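PDB 6FKK: MIP07328p from Drosophila melanogaster, which probably acts as a semaphorin axon guidance cue, a membrane-anchored chemorepellent that binds semaphorin receptors through its extracellular sema domain. Local coordinates for residues A[62-72]-A[103-112]. Residues are numbered along the deposited sequence; the frame is centred on the assembly and turned at random.
Sequences WHSTDADRELC and NSYKPRCRHY
Ser64 OG, buried between the two segments, sits 2.8 Å from Asn103 OD1 and 2.9 Å from Ser104 OG. Its proton goes to a lone pair of the amide oxygen, within the plane of that carbonyl. The other end of the Asn103 amide is also engaged: ND2 reaches Asp68 OD2 at 3.1 Å, arriving from above the carboxylate plane, and bonds Lys106 O within its own turn. Held at both ends, the amide is probably fixed in its rotation. Asp68, in the first turn of helix 66-74, which Thr65 caps, also lays OD1 3.4 Å from Lys106 CD; the lysine NZ stays farther off, so any attraction is probably long-range. One turn further along the helix, Cys72 CB packs on Ser104 CB at 3.6 Å, and its sulfur is tied to Cys82.

In the sema domain, a beta-propeller, this contact joins two successive four-stranded antiparallel sheets: 62-72 follows the outermost strand 56-61 of one, and 108-112 is an inner strand of the next. Trp62, with CG anti to the backbone N (chi1 -174°), turns its indole toward that strand. The Arg110 guanidinium stacks on the indole, centres 3.7 Å apart and planes at 21°, an off-centre cation-pi contact, while CD rests over the six-membered ring. Replacing Trp62 by an alanine would take away the indole, and the Arg110 guanidinium would probably lose its stacking surface, leaving a gap alongside the arginine chain. Tyr112 OH, over the same indole face, accepts from Arg110 NH1 at 3.0 Å, and Asp138 on strand 135-140 forms a salt bridge with Arg110 NE.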
# COMPACT_ATOMS: atom_id res chain seq x y z
N TRP A 62 10.93 4.24 -24.14
CA TRP A 62 10.69 2.89 -24.65
C TRP A 62 9.31 2.89 -25.29
O TRP A 62 8.30 3.01 -24.59
CB TRP A 62 10.78 1.87 -23.52
CG TRP A 62 10.68 0.44 -23.95
CD1 TRP A 62 10.46 -0.03 -25.21
CD2 TRP A 62 10.78 -0.72 -23.11
NE1 TRP A 62 10.43 -1.41 -25.21
CE2 TRP A 62 10.62 -1.85 -23.93
CE3 TRP A 62 11.00 -0.90 -21.74
CZ2 TRP A 62 10.67 -3.15 -23.42
CZ3 TRP A 62 11.04 -2.19 -21.24
CH2 TRP A 62 10.88 -3.29 -22.08
N HIS A 63 9.26 2.76 -26.62
CA HIS A 63 8.03 2.89 -27.37
C HIS A 63 7.63 1.56 -28.00
O HIS A 63 8.48 0.70 -28.27
CB HIS A 63 8.16 3.95 -28.47
CG HIS A 63 8.32 5.34 -27.94
ND1 HIS A 63 7.26 6.20 -27.78
CD2 HIS A 63 9.42 6.01 -27.52
CE1 HIS A 63 7.70 7.35 -27.29
NE2 HIS A 63 9.00 7.26 -27.12
N SER A 64 6.33 1.40 -28.23
CA SER A 64 5.82 0.21 -28.90
C SER A 64 6.02 0.34 -30.40
O SER A 64 5.76 1.40 -30.99
CB SER A 64 4.33 0.02 -28.59
OG SER A 64 4.12 -0.22 -27.21
N THR A 65 6.49 -0.74 -31.02
CA THR A 65 6.61 -0.76 -32.47
C THR A 65 5.24 -0.55 -33.11
O THR A 65 4.21 -0.90 -32.54
CB THR A 65 7.20 -2.09 -32.94
OG1 THR A 65 6.21 -3.12 -32.83
CG2 THR A 65 8.41 -2.46 -32.09
N ASP A 66 5.24 0.05 -34.30
CA ASP A 66 3.99 0.24 -35.02
C ASP A 66 3.30 -1.09 -35.30
O ASP A 66 2.07 -1.15 -35.38
CB ASP A 66 4.23 1.01 -36.31
CG ASP A 66 4.42 2.49 -36.08
OD1 ASP A 66 4.34 2.93 -34.91
OD2 ASP A 66 4.64 3.23 -37.07
N ALA A 67 4.08 -2.17 -35.43
CA ALA A 67 3.48 -3.50 -35.52
C ALA A 67 2.75 -3.86 -34.23
O ALA A 67 1.66 -4.44 -34.27
CB ALA A 67 4.55 -4.54 -35.85
N ASP A 68 3.34 -3.52 -33.08
CA ASP A 68 2.71 -3.83 -31.80
C ASP A 68 1.47 -2.98 -31.57
O ASP A 68 0.45 -3.47 -31.07
CB ASP A 68 3.70 -3.65 -30.66
CG ASP A 68 4.70 -4.79 -30.56
OD1 ASP A 68 4.55 -5.78 -31.31
OD2 ASP A 68 5.63 -4.70 -29.73
N ARG A 69 1.54 -1.69 -31.91
CA ARG A 69 0.39 -0.81 -31.70
C ARG A 69 -0.75 -1.15 -32.66
O ARG A 69 -1.92 -1.10 -32.28
CB ARG A 69 0.80 0.65 -31.84
CG ARG A 69 -0.37 1.62 -31.80
CD ARG A 69 0.11 3.05 -31.92
NE ARG A 69 0.98 3.42 -30.80
CZ ARG A 69 1.63 4.57 -30.72
NH1 ARG A 69 1.52 5.47 -31.68
NH2 ARG A 69 2.40 4.82 -29.67
N GLU A 70 -0.41 -1.48 -33.91
CA GLU A 70 -1.44 -1.85 -34.87
C GLU A 70 -2.22 -3.07 -34.40
O GLU A 70 -3.46 -3.05 -34.35
CB GLU A 70 -0.82 -2.10 -36.25
CG GLU A 70 -0.53 -0.84 -37.04
CD GLU A 70 0.37 -1.10 -38.23
OE1 GLU A 70 0.70 -2.28 -38.48
OE2 GLU A 70 0.76 -0.13 -38.91
N LEU A 71 -1.52 -4.15 -34.05
CA LEU A 71 -2.21 -5.33 -33.55
C LEU A 71 -2.97 -5.03 -32.26
O LEU A 71 -4.03 -5.61 -32.01
CB LEU A 71 -1.22 -6.49 -33.34
CG LEU A 71 -0.04 -6.39 -32.36
CD1 LEU A 71 -0.44 -6.73 -30.93
CD2 LEU A 71 1.10 -7.28 -32.83
N CYS A 72 -2.45 -4.11 -31.44
CA CYS A 72 -3.18 -3.69 -30.25
C CYS A 72 -4.49 -3.00 -30.62
O CYS A 72 -5.55 -3.32 -30.07
CB CYS A 72 -2.31 -2.76 -29.40
SG CYS A 72 -3.18 -1.93 -28.05
N ASN A 103 3.45 -2.43 -23.16
CA ASN A 103 3.79 -2.57 -24.58
C ASN A 103 2.55 -2.89 -25.41
O ASN A 103 2.50 -3.88 -26.14
CB ASN A 103 4.88 -3.63 -24.77
CG ASN A 103 5.35 -3.74 -26.21
OD1 ASN A 103 5.32 -2.77 -26.96
ND2 ASN A 103 5.76 -4.94 -26.60
N SER A 104 1.54 -2.03 -25.29
CA SER A 104 0.32 -2.13 -26.09
C SER A 104 -0.31 -3.52 -25.97
O SER A 104 -0.57 -4.20 -26.96
CB SER A 104 0.59 -1.77 -27.55
OG SER A 104 1.22 -0.50 -27.65
N TYR A 105 -0.55 -3.93 -24.72
CA TYR A 105 -1.13 -5.24 -24.42
C TYR A 105 -0.28 -6.38 -24.99
O TYR A 105 -0.80 -7.42 -25.40
CB TYR A 105 -2.57 -5.35 -24.91
CG TYR A 105 -3.54 -4.51 -24.10
CD1 TYR A 105 -3.56 -3.12 -24.21
CD2 TYR A 105 -4.44 -5.10 -23.22
CE1 TYR A 105 -4.44 -2.35 -23.48
CE2 TYR A 105 -5.33 -4.34 -22.48
CZ TYR A 105 -5.32 -2.96 -22.61
OH TYR A 105 -6.20 -2.20 -21.88
N LYS A 106 1.04 -6.18 -25.02
CA LYS A 106 2.00 -7.22 -25.39
C LYS A 106 3.18 -7.11 -24.43
O LYS A 106 4.28 -6.72 -24.82
CB LYS A 106 2.44 -7.06 -26.85
CG LYS A 106 3.27 -8.21 -27.40
CD LYS A 106 3.71 -7.92 -28.83
CE LYS A 106 4.48 -9.09 -29.43
NZ LYS A 106 5.74 -9.38 -28.69
N PRO A 107 2.97 -7.44 -23.16
CA PRO A 107 3.96 -7.11 -22.13
C PRO A 107 5.29 -7.82 -22.35
O PRO A 107 5.33 -9.01 -22.69
CB PRO A 107 3.29 -7.55 -20.83
CG PRO A 107 2.29 -8.58 -21.24
CD PRO A 107 1.81 -8.15 -22.60
N ARG A 108 6.37 -7.08 -22.15
CA ARG A 108 7.73 -7.59 -22.30
C ARG A 108 8.57 -7.11 -21.12
O ARG A 108 8.23 -6.14 -20.44
CB ARG A 108 8.36 -7.12 -23.62
CG ARG A 108 7.50 -7.34 -24.86
CD ARG A 108 7.56 -8.78 -25.34
NE ARG A 108 8.87 -9.11 -25.89
CZ ARG A 108 9.15 -10.24 -26.53
NH1 ARG A 108 8.21 -11.16 -26.69
NH2 ARG A 108 10.37 -10.46 -27.00
N CYS A 109 9.68 -7.81 -20.89
CA CYS A 109 10.66 -7.42 -19.88
C CYS A 109 12.04 -7.29 -20.53
O CYS A 109 12.34 -7.96 -21.52
CB CYS A 109 10.73 -8.42 -18.73
SG CYS A 109 9.32 -8.41 -17.60
N ARG A 110 12.86 -6.42 -19.95
CA ARG A 110 14.20 -6.18 -20.46
C ARG A 110 15.19 -6.06 -19.31
O ARG A 110 14.82 -5.68 -18.19
CB ARG A 110 14.28 -4.90 -21.31
CG ARG A 110 13.83 -5.05 -22.75
CD ARG A 110 14.12 -3.77 -23.52
NE ARG A 110 13.50 -3.76 -24.85
CZ ARG A 110 13.46 -2.69 -25.63
NH1 ARG A 110 13.98 -1.54 -25.23
NH2 ARG A 110 12.88 -2.76 -26.83
N HIS A 111 16.44 -6.38 -19.59
CA HIS A 111 17.55 -6.17 -18.67
C HIS A 111 18.50 -5.14 -19.26
O HIS A 111 18.79 -5.16 -20.46
CB HIS A 111 18.29 -7.48 -18.40
CG HIS A 111 17.46 -8.53 -17.72
ND1 HIS A 111 16.47 -9.23 -18.38
CD2 HIS A 111 17.45 -8.98 -16.45
CE1 HIS A 111 15.90 -10.08 -17.55
NE2 HIS A 111 16.48 -9.95 -16.37
N TYR A 112 18.97 -4.23 -18.41
CA TYR A 112 19.77 -3.10 -18.86
C TYR A 112 21.10 -3.06 -18.12
O TYR A 112 21.28 -3.68 -17.07
CB TYR A 112 19.03 -1.77 -18.66
CG TYR A 112 17.93 -1.52 -19.67
CD1 TYR A 112 16.65 -2.00 -19.45
CD2 TYR A 112 18.18 -0.80 -20.83
CE1 TYR A 112 15.64 -1.77 -20.37
CE2 TYR A 112 17.18 -0.57 -21.75
CZ TYR A 112 15.91 -1.06 -21.52
OH TYR A 112 14.91 -0.82 -22.44